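PDB 7DWN: predicted DNA-binding transcriptional regulator from Aliivibrio fischeri ES114, which probably binds cis-regulatory DNA as a tetrameric transcription factor of the LysR family and thereby controls the expression of its target genes. Local coordinates for residues V94-A100 and G141-L147; M111-F115 and K283-L288; P158-Q162 and Y269-A275. One frame throughout, in Å; residues are numbered along the deposited sequence.

Contact 1: V94-A100 and G141-L147; sequences VVQVAAA and GACDILL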
ATOM      1  N   VAL A  94      -4.540 -18.677 -23.356  1.00 55.65           N
ATOM      2  CA  VAL A  94      -3.349 -17.868 -23.135  1.00 45.16           C
ATOM      3  C   VAL A  94      -2.605 -18.388 -21.913  1.00 42.49           C
ATOM      4  O   VAL A  94      -3.211 -18.767 -20.901  1.00 44.50           O
ATOM      5  CB  VAL A  94      -3.721 -16.382 -22.983  1.00 38.70           C
ATOM      6  CG1 VAL A  94      -4.650 -16.169 -21.791  1.00 42.73           C
ATOM      7  CG2 VAL A  94      -2.469 -15.523 -22.852  1.00 34.68           C
ATOM      8  N   VAL A  95      -1.280 -18.437 -22.013  1.00 33.27           N
ATOM      9  CA  VAL A  95      -0.415 -18.851 -20.916  1.00 34.51           C
ATOM     10  C   VAL A  95       0.547 -17.706 -20.640  1.00 30.55           C
ATOM     11  O   VAL A  95       1.331 -17.321 -21.518  1.00 23.95           O
ATOM     12  CB  VAL A  95       0.341 -20.151 -21.240  1.00 34.80           C
ATOM     13  CG1 VAL A  95       1.138 -20.620 -20.033  1.00 22.97           C
ATOM     14  CG2 VAL A  95      -0.635 -21.227 -21.686  1.00 31.27           C
ATOM     15  N   GLN A  96       0.470 -17.152 -19.432  1.00 34.75           N
ATOM     16  CA  GLN A  96       1.311 -16.031 -19.024  1.00 38.72           C
ATOM     17  C   GLN A  96       2.627 -16.583 -18.499  1.00 36.44           C
ATOM     18  O   GLN A  96       2.656 -17.265 -17.469  1.00 36.98           O
ATOM     19  CB  GLN A  96       0.608 -15.189 -17.963  1.00 43.38           C
ATOM     20  CG  GLN A  96      -0.726 -14.629 -18.409  1.00 61.99           C
ATOM     21  CD  GLN A  96      -1.443 -13.874 -17.307  1.00 73.37           C
ATOM     22  OE1 GLN A  96      -1.043 -12.773 -16.931  1.00 76.39           O
ATOM     23  NE2 GLN A  96      -2.511 -14.467 -16.783  1.00 77.78           N
ATOM     24  N   VAL A  97       3.716 -16.291 -19.203  1.00 38.97           N
ATOM     25  CA  VAL A  97       5.038 -16.788 -18.851  1.00 34.72           C
ATOM     26  C   VAL A  97       5.940 -15.597 -18.581  1.00 31.77           C
ATOM     27  O   VAL A  97       6.213 -14.799 -19.485  1.00 40.80           O
ATOM     28  CB  VAL A  97       5.630 -17.675 -19.957  1.00 32.57           C
ATOM     29  CG1 VAL A  97       7.066 -18.039 -19.622  1.00 24.57           C
ATOM     30  CG2 VAL A  97       4.785 -18.925 -20.140  1.00 32.17           C
ATOM     31  N   ALA A  98       6.394 -15.472 -17.341  1.00 28.04           N
ATOM     32  CA  ALA A  98       7.485 -14.567 -17.021  1.00 29.58           C
ATOM     33  C   ALA A  98       8.798 -15.309 -17.217  1.00 42.72           C
ATOM     34  O   ALA A  98       8.932 -16.470 -16.819  1.00 45.44           O
ATOM     35  CB  ALA A  98       7.366 -14.051 -15.587  1.00 23.39           C
ATOM     36  N   ALA A  99       9.759 -14.649 -17.853  1.00 34.23           N
ATOM     37  CA  ALA A  99      10.986 -15.338 -18.221  1.00 34.56           C
ATOM     38  C   ALA A  99      12.155 -14.368 -18.227  1.00 37.75           C
ATOM     39  O   ALA A  99      11.995 -13.177 -18.505  1.00 40.53           O
ATOM     40  CB  ALA A  99      10.860 -16.009 -19.595  1.00 28.73           C
ATOM     41  N   ALA A 100      13.333 -14.896 -17.908  1.00 33.85           N
ATOM     42  CA  ALA A 100      14.561 -14.160 -18.150  1.00 33.65           C
ATOM     43  C   ALA A 100      14.769 -14.011 -19.650  1.00 41.02           C
ATOM     44  O   ALA A 100      14.464 -14.920 -20.427  1.00 43.91           O
ATOM     45  CB  ALA A 100      15.750 -14.877 -17.510  1.00 31.64           C
ATOM     46  N   GLY A 141      -0.738 -14.729  -8.947  1.00 68.12           N
ATOM     47  CA  GLY A 141      -1.374 -15.147 -10.176  1.00 66.45           C
ATOM     48  C   GLY A 141      -1.149 -14.238 -11.362  1.00 57.55           C
ATOM     49  O   GLY A 141      -1.837 -14.397 -12.377  1.00 57.75           O
ATOM     50  N   ALA A 142      -0.213 -13.290 -11.269  1.00 47.75           N
ATOM     51  CA  ALA A 142       0.076 -12.411 -12.396  1.00 46.18           C
ATOM     52  C   ALA A 142       0.713 -13.158 -13.559  1.00 50.98           C
ATOM     53  O   ALA A 142       0.653 -12.676 -14.695  1.00 60.14           O
ATOM     54  CB  ALA A 142       0.983 -11.267 -11.949  1.00 47.00           C
ATOM     55  N   CYS A 143       1.328 -14.310 -13.302  1.00 49.93           N
ATOM     56  CA  CYS A 143       1.847 -15.170 -14.353  1.00 44.85           C
ATOM     57  C   CYS A 143       1.637 -16.622 -13.946  1.00 42.66           C
ATOM     58  O   CYS A 143       1.583 -16.947 -12.758  1.00 39.19           O
ATOM     59  CB  CYS A 143       3.333 -14.905 -14.639  1.00 44.13           C
ATOM     60  SG  CYS A 143       4.440 -15.184 -13.243  1.00 53.79           S
ATOM     61  N   ASP A 144       1.511 -17.489 -14.949  1.00 37.73           N
ATOM     62  CA  ASP A 144       1.274 -18.906 -14.711  1.00 38.13           C
ATOM     63  C   ASP A 144       2.568 -19.683 -14.502  1.00 42.91           C
ATOM     64  O   ASP A 144       2.653 -20.511 -13.588  1.00 40.17           O
ATOM     65  CB  ASP A 144       0.491 -19.509 -15.879  1.00 42.39           C
ATOM     66  CG  ASP A 144      -0.807 -18.773 -16.152  1.00 47.80           C
ATOM     67  OD1 ASP A 144      -1.504 -18.417 -15.178  1.00 53.36           O
ATOM     68  OD2 ASP A 144      -1.124 -18.545 -17.339  1.00 49.11           O
ATOM     69  N   ILE A 145       3.576 -19.431 -15.334  1.00 37.83           N
ATOM     70  CA  ILE A 145       4.834 -20.165 -15.306  1.00 28.55           C
ATOM     71  C   ILE A 145       5.981 -19.168 -15.390  1.00 42.59           C
ATOM     72  O   ILE A 145       5.938 -18.224 -16.186  1.00 40.69           O
ATOM     73  CB  ILE A 145       4.913 -21.194 -16.455  1.00 27.69           C
ATOM     74  CG1 ILE A 145       3.795 -22.229 -16.320  1.00 24.67           C
ATOM     75  CG2 ILE A 145       6.276 -21.875 -16.478  1.00 22.87           C
ATOM     76  CD1 ILE A 145       3.579 -23.058 -17.564  1.00 31.90           C
ATOM     77  N   LEU A 146       7.002 -19.377 -14.566  1.00 45.73           N
ATOM     78  CA  LEU A 146       8.173 -18.515 -14.514  1.00 33.40           C
ATOM     79  C   LEU A 146       9.380 -19.280 -15.038  1.00 33.00           C
ATOM     80  O   LEU A 146       9.669 -20.381 -14.569  1.00 28.38           O
ATOM     81  CB  LEU A 146       8.426 -18.038 -13.082  1.00 31.26           C
ATOM     82  CG  LEU A 146       9.709 -17.257 -12.808  1.00 37.41           C
ATOM     83  CD1 LEU A 146       9.775 -16.042 -13.708  1.00 35.42           C
ATOM     84  CD2 LEU A 146       9.770 -16.845 -11.347  1.00 36.10           C
ATOM     85  N   LEU A 147      10.078 -18.708 -16.011  1.00 32.11           N
ATOM     86  CA  LEU A 147      11.307 -19.303 -16.530  1.00 24.40           C
ATOM     87  C   LEU A 147      12.464 -18.491 -15.965  1.00 30.50           C
ATOM     88  O   LEU A 147      12.723 -17.371 -16.410  1.00 42.01           O
ATOM     89  CB  LEU A 147      11.315 -19.314 -18.056  1.00 23.90           C
ATOM     90  CG  LEU A 147      10.689 -20.505 -18.788  1.00 40.41           C
ATOM     91  CD1 LEU A 147       9.238 -20.725 -18.389  1.00 56.23           C
ATOM     92  CD2 LEU A 147      10.801 -20.303 -20.288  1.00 26.28           C
TER
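Val97 pairs with Ile145, Ala98 with Leu146 and Ala99 with Leu147 in parallel register, the strand segments 94-99 and 145-147 running the same way at 23°. Their backbones are laced together by Ile145 N to Gln96 O, a weak Ala98 N to Ile145 O bond, and Leu147 N to Ala98 O, the last short at 2.6 Å. Ala100 N, at the N-cap of helix 101-114, closes the ladder on Leu147 O.

At the other end the pattern changes. Gln96 O takes a second donor, Asp144 N at 2.8 Å, while the carboxylate turns back on the same residue: Asp144 OD2 accepts from Gln96 N at 3.0 Å, met from above the carboxylate plane. CG of Asp144, beside its own backbone N (chi1 -55°), brings OD2 to that N-H.

The apolar contacts divide between two faces. On one, Val97 CG1 meets Leu147 CD1 at 3.7 Å and Ala99 CB lies against Leu147 CB. On the other, Ala98 CB receives both Leu146 CD1 (3.6 Å) and Cys143 SG (3.9 Å).

With helices 101-114 and 134-140 and strand 123-128 in the intervening chain, this is the parallel alpha/beta layering of a periplasmic-binding-protein-like LysR effector domain.

Contact 2: M111-F115 and K283-L288; sequences MQQAF and KVWSIL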
ATOM      1  N   MET A 111       9.989 -24.399 -27.875  1.00 49.86           N
ATOM      2  CA  MET A 111       8.641 -24.689 -27.386  1.00 49.58           C
ATOM      3  C   MET A 111       7.588 -24.397 -28.449  1.00 60.94           C
ATOM      4  O   MET A 111       6.638 -25.170 -28.637  1.00 61.92           O
ATOM      5  CB  MET A 111       8.368 -23.844 -26.143  1.00 48.66           C
ATOM      6  CG  MET A 111       7.829 -24.576 -24.940  1.00 60.28           C
ATOM      7  SD  MET A 111       7.529 -23.384 -23.622  1.00 73.27           S
ATOM      8  CE  MET A 111       9.051 -22.439 -23.679  1.00 63.87           C
ATOM      9  N   GLN A 112       7.735 -23.261 -29.132  1.00 70.23           N
ATOM     10  CA  GLN A 112       6.783 -22.844 -30.151  1.00 74.76           C
ATOM     11  C   GLN A 112       6.737 -23.848 -31.288  1.00 92.00           C
ATOM     12  O   GLN A 112       5.668 -24.125 -31.843  1.00 97.00           O
ATOM     13  CB  GLN A 112       7.172 -21.459 -30.673  1.00 62.90           C
ATOM     14  CG  GLN A 112       6.176 -20.827 -31.628  1.00 63.70           C
ATOM     15  CD  GLN A 112       5.034 -20.144 -30.904  1.00 61.30           C
ATOM     16  OE1 GLN A 112       4.973 -20.150 -29.674  1.00 57.75           O
ATOM     17  NE2 GLN A 112       4.124 -19.548 -31.664  1.00 65.11           N
ATOM     18  N   GLN A 113       7.893 -24.403 -31.651  1.00 99.13           N
ATOM     19  CA  GLN A 113       7.885 -25.454 -32.658  1.00107.59           C
ATOM     20  C   GLN A 113       7.284 -26.742 -32.106  1.00101.99           C
ATOM     21  O   GLN A 113       6.603 -27.475 -32.832  1.00102.78           O
ATOM     22  CB  GLN A 113       9.293 -25.702 -33.194  1.00121.30           C
ATOM     23  CG  GLN A 113       9.322 -26.705 -34.334  1.00134.06           C
ATOM     24  CD  GLN A 113       8.247 -26.439 -35.373  1.00143.64           C
ATOM     25  OE1 GLN A 113       8.035 -25.299 -35.790  1.00147.65           O
ATOM     26  NE2 GLN A 113       7.556 -27.494 -35.791  1.00145.56           N
ATOM     27  N   ALA A 114       7.518 -27.034 -30.822  1.00100.31           N
ATOM     28  CA  ALA A 114       6.910 -28.217 -30.217  1.00 96.29           C
ATOM     29  C   ALA A 114       5.390 -28.134 -30.241  1.00 90.15           C
ATOM     30  O   ALA A 114       4.710 -29.167 -30.260  1.00 81.51           O
ATOM     31  CB  ALA A 114       7.402 -28.407 -28.783  1.00 95.73           C
ATOM     32  N   PHE A 115       4.846 -26.918 -30.230  1.00 89.27           N
ATOM     33  CA  PHE A 115       3.399 -26.748 -30.360  1.00 85.12           C
ATOM     34  C   PHE A 115       2.857 -27.235 -31.701  1.00 88.69           C
ATOM     35  O   PHE A 115       1.639 -27.416 -31.826  1.00 91.59           O
ATOM     36  CB  PHE A 115       3.013 -25.281 -30.175  1.00 82.07           C
ATOM     37  CG  PHE A 115       3.188 -24.776 -28.775  1.00 78.23           C
ATOM     38  CD1 PHE A 115       3.033 -25.620 -27.688  1.00 79.32           C
ATOM     39  CD2 PHE A 115       3.505 -23.450 -28.545  1.00 82.56           C
ATOM     40  CE1 PHE A 115       3.192 -25.144 -26.399  1.00 79.26           C
ATOM     41  CE2 PHE A 115       3.666 -22.973 -27.261  1.00 83.36           C
ATOM     42  CZ  PHE A 115       3.510 -23.820 -26.187  1.00 82.31           C
ATOM     43  N   LYS A 283      -0.417 -27.842 -20.504  1.00 28.95           N
ATOM     44  CA  LYS A 283       0.280 -28.283 -21.710  1.00 37.43           C
ATOM     45  C   LYS A 283       1.647 -27.615 -21.831  1.00 35.57           C
ATOM     46  O   LYS A 283       2.650 -28.273 -22.135  1.00 38.68           O
ATOM     47  CB  LYS A 283      -0.565 -28.000 -22.952  1.00 37.48           C
ATOM     48  CG  LYS A 283       0.186 -28.248 -24.256  1.00 36.27           C
ATOM     49  CD  LYS A 283      -0.758 -28.399 -25.433  1.00 53.51           C
ATOM     50  CE  LYS A 283       0.013 -28.663 -26.718  1.00 63.07           C
ATOM     51  NZ  LYS A 283       0.834 -29.905 -26.634  1.00 63.93           N
ATOM     52  N   VAL A 284       1.704 -26.300 -21.601  1.00 36.97           N
ATOM     53  CA  VAL A 284       2.981 -25.596 -21.671  1.00 34.06           C
ATOM     54  C   VAL A 284       3.944 -26.131 -20.616  1.00 37.00           C
ATOM     55  O   VAL A 284       5.138 -26.327 -20.883  1.00 27.30           O
ATOM     56  CB  VAL A 284       2.773 -24.078 -21.534  1.00 32.00           C
ATOM     57  CG1 VAL A 284       4.114 -23.370 -21.451  1.00 32.55           C
ATOM     58  CG2 VAL A 284       1.971 -23.555 -22.713  1.00 25.51           C
ATOM     59  N   TRP A 285       3.438 -26.394 -19.409  1.00 31.93           N
ATOM     60  CA  TRP A 285       4.291 -26.933 -18.355  1.00 22.73           C
ATOM     61  C   TRP A 285       4.819 -28.313 -18.724  1.00 34.41           C
ATOM     62  O   TRP A 285       5.995 -28.618 -18.495  1.00 33.81           O
ATOM     63  CB  TRP A 285       3.523 -26.988 -17.036  1.00 26.46           C
ATOM     64  CG  TRP A 285       4.322 -27.555 -15.905  1.00 40.81           C
ATOM     65  CD1 TRP A 285       4.320 -28.848 -15.467  1.00 41.02           C
ATOM     66  CD2 TRP A 285       5.243 -26.848 -15.068  1.00 39.85           C
ATOM     67  NE1 TRP A 285       5.180 -28.988 -14.406  1.00 38.34           N
ATOM     68  CE2 TRP A 285       5.761 -27.775 -14.142  1.00 39.05           C
ATOM     69  CE3 TRP A 285       5.680 -25.520 -15.009  1.00 30.92           C
ATOM     70  CZ2 TRP A 285       6.692 -27.417 -13.171  1.00 26.15           C
ATOM     71  CZ3 TRP A 285       6.601 -25.168 -14.042  1.00 26.13           C
ATOM     72  CH2 TRP A 285       7.098 -26.111 -13.137  1.00 17.42           C
ATOM     73  N   SER A 286       3.963 -29.162 -19.298  1.00 33.91           N
ATOM     74  CA  SER A 286       4.402 -30.488 -19.719  1.00 37.65           C
ATOM     75  C   SER A 286       5.476 -30.398 -20.792  1.00 40.64           C
ATOM     76  O   SER A 286       6.455 -31.154 -20.767  1.00 37.20           O
ATOM     77  CB  SER A 286       3.207 -31.297 -20.225  1.00 43.13           C
ATOM     78  OG  SER A 286       3.630 -32.447 -20.938  1.00 54.43           O
ATOM     79  N   ILE A 287       5.313 -29.480 -21.747  1.00 40.18           N
ATOM     80  CA  ILE A 287       6.310 -29.342 -22.802  1.00 44.37           C
ATOM     81  C   ILE A 287       7.619 -28.796 -22.244  1.00 42.79           C
ATOM     82  O   ILE A 287       8.705 -29.175 -22.702  1.00 31.23           O
ATOM     83  CB  ILE A 287       5.745 -28.472 -23.939  1.00 40.00           C
ATOM     84  CG1 ILE A 287       4.584 -29.213 -24.607  1.00 36.16           C
ATOM     85  CG2 ILE A 287       6.823 -28.136 -24.960  1.00 35.27           C
ATOM     86  CD1 ILE A 287       3.737 -28.363 -25.508  1.00 37.89           C
ATOM     87  N   LEU A 288       7.547 -27.922 -21.237  1.00 44.63           N
ATOM     88  CA  LEU A 288       8.761 -27.443 -20.583  1.00 37.86           C
ATOM     89  C   LEU A 288       9.471 -28.566 -19.836  1.00 37.21           C
ATOM     90  O   LEU A 288      10.700 -28.688 -19.907  1.00 31.49           O
ATOM     91  CB  LEU A 288       8.426 -26.296 -19.632  1.00 36.07           C
ATOM     92  CG  LEU A 288       8.253 -24.928 -20.284  1.00 35.98           C
ATOM     93  CD1 LEU A 288       7.609 -23.959 -19.312  1.00 36.73           C
ATOM     94  CD2 LEU A 288       9.607 -24.406 -20.738  1.00 39.52           C
TER
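Ile287 points from its helix toward segment 111-115, and its two branches part to meet different residues. CG2, anti to the backbone N, touches both Met111 CG at 3.7 Å and Ala114 CB at 3.9 Å, two positions about one helical turn apart. The longer branch, through CG1 beside the backbone N (chi1 -66°), carries CD1 to the rim of the Phe115 ring, where it lies near the ring plane 3.4 Å from Phe115 CE1. The ring is thus met at its edge here, while the carbonyl oxygen Met111 O stands over one face, offset toward the rim.

Val284, about one turn earlier, comes obliquely to the same ring, with CG2 at 3.8 Å from Phe115 CZ. Met111 reaches across with its chain extended at chi2 and bent at chi3 (-46°), which lays CE against Leu288 CD2 at 3.6 Å. Met111 SD touches both Val284 CG1, at 4.0 Å, and Leu288 CD2. Apolar side chains carry the contact, with the methylene chain of Lys283 coming obliquely to Phe115 at its margin.

Both helices pack on the central sheet: Phe115 and Val284 rest on Leu124 of strand 123-128, and Leu288 on Ile145 and Leu147 of strand 145-149. Helices 101-114 and 279-290 are thus layered together on one sheet face, as in the periplasmic-binding-protein-like fold of LysR substrate-binding domains.

Contact 3: P158-Q162 and Y269-A275; sequences PYQSQ and YAYRYQA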
ATOM      1  N   PRO A 158       6.452 -23.414  -1.114  1.00 36.46           N
ATOM      2  CA  PRO A 158       5.196 -23.876  -1.720  1.00 41.56           C
ATOM      3  C   PRO A 158       5.183 -23.914  -3.250  1.00 45.99           C
ATOM      4  O   PRO A 158       4.135 -24.180  -3.837  1.00 47.44           O
ATOM      5  CB  PRO A 158       4.183 -22.847  -1.215  1.00 37.37           C
ATOM      6  CG  PRO A 158       4.976 -21.596  -1.100  1.00 40.48           C
ATOM      7  CD  PRO A 158       6.347 -22.022  -0.639  1.00 36.49           C
ATOM      8  N   TYR A 159       6.324 -23.661  -3.883  1.00 43.65           N
ATOM      9  CA  TYR A 159       6.396 -23.617  -5.334  1.00 38.41           C
ATOM     10  C   TYR A 159       6.797 -24.973  -5.900  1.00 35.39           C
ATOM     11  O   TYR A 159       7.508 -25.752  -5.261  1.00 45.70           O
ATOM     12  CB  TYR A 159       7.390 -22.548  -5.789  1.00 37.49           C
ATOM     13  CG  TYR A 159       7.151 -21.214  -5.131  1.00 41.31           C
ATOM     14  CD1 TYR A 159       6.198 -20.336  -5.628  1.00 44.78           C
ATOM     15  CD2 TYR A 159       7.864 -20.839  -4.002  1.00 41.76           C
ATOM     16  CE1 TYR A 159       5.968 -19.120  -5.023  1.00 49.27           C
ATOM     17  CE2 TYR A 159       7.643 -19.625  -3.390  1.00 42.68           C
ATOM     18  CZ  TYR A 159       6.694 -18.770  -3.905  1.00 49.00           C
ATOM     19  OH  TYR A 159       6.470 -17.559  -3.295  1.00 46.54           O
ATOM     20  N   GLN A 160       6.320 -25.249  -7.110  1.00 32.49           N
ATOM     21  CA  GLN A 160       6.734 -26.417  -7.874  1.00 28.54           C
ATOM     22  C   GLN A 160       7.819 -26.001  -8.857  1.00 33.28           C
ATOM     23  O   GLN A 160       7.691 -24.977  -9.536  1.00 43.49           O
ATOM     24  CB  GLN A 160       5.553 -27.036  -8.624  1.00 27.05           C
ATOM     25  CG  GLN A 160       4.401 -27.454  -7.737  1.00 42.37           C
ATOM     26  CD  GLN A 160       3.182 -27.875  -8.535  1.00 53.38           C
ATOM     27  OE1 GLN A 160       2.059 -27.484  -8.221  1.00 64.98           O
ATOM     28  NE2 GLN A 160       3.399 -28.677  -9.574  1.00 41.92           N
ATOM     29  N   SER A 161       8.882 -26.795  -8.930  1.00 32.29           N
ATOM     30  CA  SER A 161      10.021 -26.486  -9.779  1.00 29.99           C
ATOM     31  C   SER A 161      10.337 -27.665 -10.684  1.00 29.30           C
ATOM     32  O   SER A 161      10.125 -28.825 -10.322  1.00 31.52           O
ATOM     33  CB  SER A 161      11.258 -26.129  -8.947  1.00 30.78           C
ATOM     34  OG  SER A 161      11.593 -27.185  -8.062  1.00 33.02           O
ATOM     35  N   GLN A 162      10.850 -27.350 -11.871  1.00 34.42           N
ATOM     36  CA  GLN A 162      11.355 -28.349 -12.807  1.00 36.41           C
ATOM     37  C   GLN A 162      12.669 -27.841 -13.372  1.00 36.38           C
ATOM     38  O   GLN A 162      12.710 -26.762 -13.971  1.00 32.23           O
ATOM     39  CB  GLN A 162      10.358 -28.624 -13.937  1.00 30.90           C
ATOM     40  CG  GLN A 162      10.921 -29.488 -15.061  1.00 25.99           C
ATOM     41  CD  GLN A 162      10.971 -30.962 -14.704  1.00 33.21           C
ATOM     42  OE1 GLN A 162      10.420 -31.386 -13.688  1.00 30.22           O
ATOM     43  NE2 GLN A 162      11.628 -31.753 -15.545  1.00 22.75           N
ATOM     44  N   TYR A 269      15.403 -23.177 -14.448  1.00 30.33           N
ATOM     45  CA  TYR A 269      14.212 -23.871 -13.990  1.00 18.93           C
ATOM     46  C   TYR A 269      12.946 -23.234 -14.544  1.00 25.41           C
ATOM     47  O   TYR A 269      12.905 -22.040 -14.878  1.00 29.76           O
ATOM     48  CB  TYR A 269      14.099 -23.842 -12.464  1.00 24.19           C
ATOM     49  CG  TYR A 269      15.089 -24.689 -11.706  1.00 33.14           C
ATOM     50  CD1 TYR A 269      16.397 -24.262 -11.509  1.00 28.76           C
ATOM     51  CD2 TYR A 269      14.704 -25.905 -11.154  1.00 32.69           C
ATOM     52  CE1 TYR A 269      17.298 -25.036 -10.801  1.00 30.91           C
ATOM     53  CE2 TYR A 269      15.597 -26.684 -10.447  1.00 34.65           C
ATOM     54  CZ  TYR A 269      16.890 -26.245 -10.272  1.00 37.12           C
ATOM     55  OH  TYR A 269      17.777 -27.022  -9.566  1.00 48.36           O
ATOM     56  N   ALA A 270      11.910 -24.065 -14.613  1.00 22.44           N
ATOM     57  CA  ALA A 270      10.527 -23.625 -14.686  1.00 20.35           C
ATOM     58  C   ALA A 270       9.930 -23.696 -13.287  1.00 30.52           C
ATOM     59  O   ALA A 270      10.089 -24.703 -12.590  1.00 29.54           O
ATOM     60  CB  ALA A 270       9.724 -24.494 -15.654  1.00 20.41           C
ATOM     61  N   TYR A 271       9.260 -22.624 -12.877  1.00 36.54           N
ATOM     62  CA  TYR A 271       8.627 -22.529 -11.572  1.00 29.99           C
ATOM     63  C   TYR A 271       7.145 -22.236 -11.749  1.00 36.50           C
ATOM     64  O   TYR A 271       6.732 -21.607 -12.729  1.00 36.48           O
ATOM     65  CB  TYR A 271       9.253 -21.420 -10.709  1.00 32.15           C
ATOM     66  CG  TYR A 271      10.752 -21.505 -10.500  1.00 28.73           C
ATOM     67  CD1 TYR A 271      11.313 -22.527  -9.743  1.00 35.79           C
ATOM     68  CD2 TYR A 271      11.603 -20.536 -11.025  1.00 27.09           C
ATOM     69  CE1 TYR A 271      12.679 -22.598  -9.534  1.00 26.82           C
ATOM     70  CE2 TYR A 271      12.972 -20.598 -10.820  1.00 31.54           C
ATOM     71  CZ  TYR A 271      13.504 -21.631 -10.072  1.00 34.23           C
ATOM     72  OH  TYR A 271      14.862 -21.706  -9.863  1.00 28.23           O
ATOM     73  N   ARG A 272       6.347 -22.687 -10.785  1.00 38.74           N
ATOM     74  CA  ARG A 272       4.920 -22.402 -10.777  1.00 31.80           C
ATOM     75  C   ARG A 272       4.433 -22.407  -9.337  1.00 30.56           C
ATOM     76  O   ARG A 272       5.109 -22.908  -8.434  1.00 35.07           O
ATOM     77  CB  ARG A 272       4.134 -23.414 -11.622  1.00 31.11           C
ATOM     78  CG  ARG A 272       4.365 -24.859 -11.226  1.00 36.82           C
ATOM     79  CD  ARG A 272       3.633 -25.819 -12.149  1.00 33.71           C
ATOM     80  NE  ARG A 272       2.214 -25.935 -11.831  1.00 44.04           N
ATOM     81  CZ  ARG A 272       1.360 -26.698 -12.506  1.00 41.84           C
ATOM     82  NH1 ARG A 272       1.781 -27.410 -13.542  1.00 40.09           N
ATOM     83  NH2 ARG A 272       0.084 -26.749 -12.151  1.00 39.22           N
ATOM     84  N   TYR A 273       3.255 -21.830  -9.130  1.00 30.57           N
ATOM     85  CA  TYR A 273       2.643 -21.786  -7.810  1.00 35.12           C
ATOM     86  C   TYR A 273       1.281 -22.456  -7.741  1.00 42.49           C
ATOM     87  O   TYR A 273       0.940 -23.012  -6.696  1.00 39.69           O
ATOM     88  CB  TYR A 273       2.504 -20.331  -7.329  1.00 43.76           C
ATOM     89  CG  TYR A 273       1.909 -20.209  -5.944  1.00 48.93           C
ATOM     90  CD1 TYR A 273       2.677 -20.459  -4.815  1.00 52.95           C
ATOM     91  CD2 TYR A 273       0.579 -19.847  -5.766  1.00 51.38           C
ATOM     92  CE1 TYR A 273       2.140 -20.352  -3.547  1.00 55.66           C
ATOM     93  CE2 TYR A 273       0.031 -19.738  -4.500  1.00 55.00           C
ATOM     94  CZ  TYR A 273       0.818 -19.992  -3.395  1.00 60.57           C
ATOM     95  OH  TYR A 273       0.284 -19.887  -2.130  1.00 69.19           O
ATOM     96  N   GLN A 274       0.498 -22.423  -8.814  1.00 42.78           N
ATOM     97  CA  GLN A 274      -0.827 -23.026  -8.805  1.00 45.35           C
ATOM     98  C   GLN A 274      -0.719 -24.535  -8.982  1.00 51.90           C
ATOM     99  O   GLN A 274      -0.008 -25.016  -9.869  1.00 48.49           O
ATOM    100  CB  GLN A 274      -1.693 -22.419  -9.908  1.00 51.14           C
ATOM    101  CG  GLN A 274      -1.934 -20.928  -9.752  1.00 52.62           C
ATOM    102  CD  GLN A 274      -2.780 -20.605  -8.538  1.00 62.46           C
ATOM    103  OE1 GLN A 274      -3.679 -21.364  -8.174  1.00 59.52           O
ATOM    104  NE2 GLN A 274      -2.493 -19.476  -7.901  1.00 71.29           N
ATOM    105  N   ALA A 275      -1.427 -25.281  -8.130  1.00 53.09           N
ATOM    106  CA  ALA A 275      -1.414 -26.737  -8.239  1.00 46.25           C
ATOM    107  C   ALA A 275      -2.041 -27.195  -9.549  1.00 40.56           C
ATOM    108  O   ALA A 275      -1.564 -28.149 -10.175  1.00 38.83           O
ATOM    109  CB  ALA A 275      -2.139 -27.361  -7.047  1.00 40.38           C
TER
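Strands 160-162 and 269-272 run antiparallel at 163°, with Gln160-Arg272 and Gln162-Ala270 as hydrogen-bonded pairs and Ser161-Tyr271 as the non-hydrogen-bonded pair between them. Each hydrogen-bonded pair is closed in both directions; Gln162 N to Ala270 O is 2.8 Å, and Gln160 N to Arg272 O is 2.9 Å.

Gln160 and Arg272 share one face of the sheet. The Gln160 chain, extended beyond CG, carries NE2 over one face of the guanidinium, displaced toward its rim, with the amide and guanidinium planes 18° apart; nearer the backbone, Gln160 CB touches Arg272 CG at 3.6 Å. Two bonds to one oxygen fix the rotation of the guanidinium: Arg272 NE and NH2 grip Gln274 O side-on, at 3.1 Å and 2.9 Å respectively, with that oxygen in the guanidinium plane.

The opposite face carries Ser161 and Tyr271, the serine CB lying 3.7 Å from Tyr271 CD1 at the edge of the ring. Beyond the paired strands, the Tyr159 and Tyr273 rings meet obliquely, planes 55° apart, with Tyr159 CE1 at 3.6 Å from Tyr273 CD1. Pro158 CG comes to the edge of the Tyr273 ring.

The polar ends have further partners: Ser161 OG bonds to Arg155 O, Tyr271 OH to Phe149 O and Tyr159 OH to Arg139, and Arg272 NH2 forms a salt bridge with Glu282. This antiparallel pair belongs to the mixed sheet of the periplasmic-binding-protein-like domain, where strand 264-272 also pairs with strand 145-149; helix 134-140 flanks Tyr159, Tyr271 and Tyr273, while Trp285 of helix 279-290 packs on Ala270 and forms a cation-pi pair with Arg272.

Contacts 1 and 3 are backbone pairings in one sheet, parallel in the first and antiparallel in the third, and strands 145-149 and 264-272, one from each, are neighbours in it. Contact 2 is a helix pair packed over that sheet through side chains alone; its Val284 meets Val95 of contact 1. Contact 1 is closest to the middle of the chain, and neither it nor contact 2 has an exposed residue among those that touch. Contact 3, about 17 Å from the chain centre, includes exposed Pro158, Gln274 and Ala275 and is richer in polar side chains. Trp285, on the 283-288 helix but facing away from 111-115, bridges to contact 3.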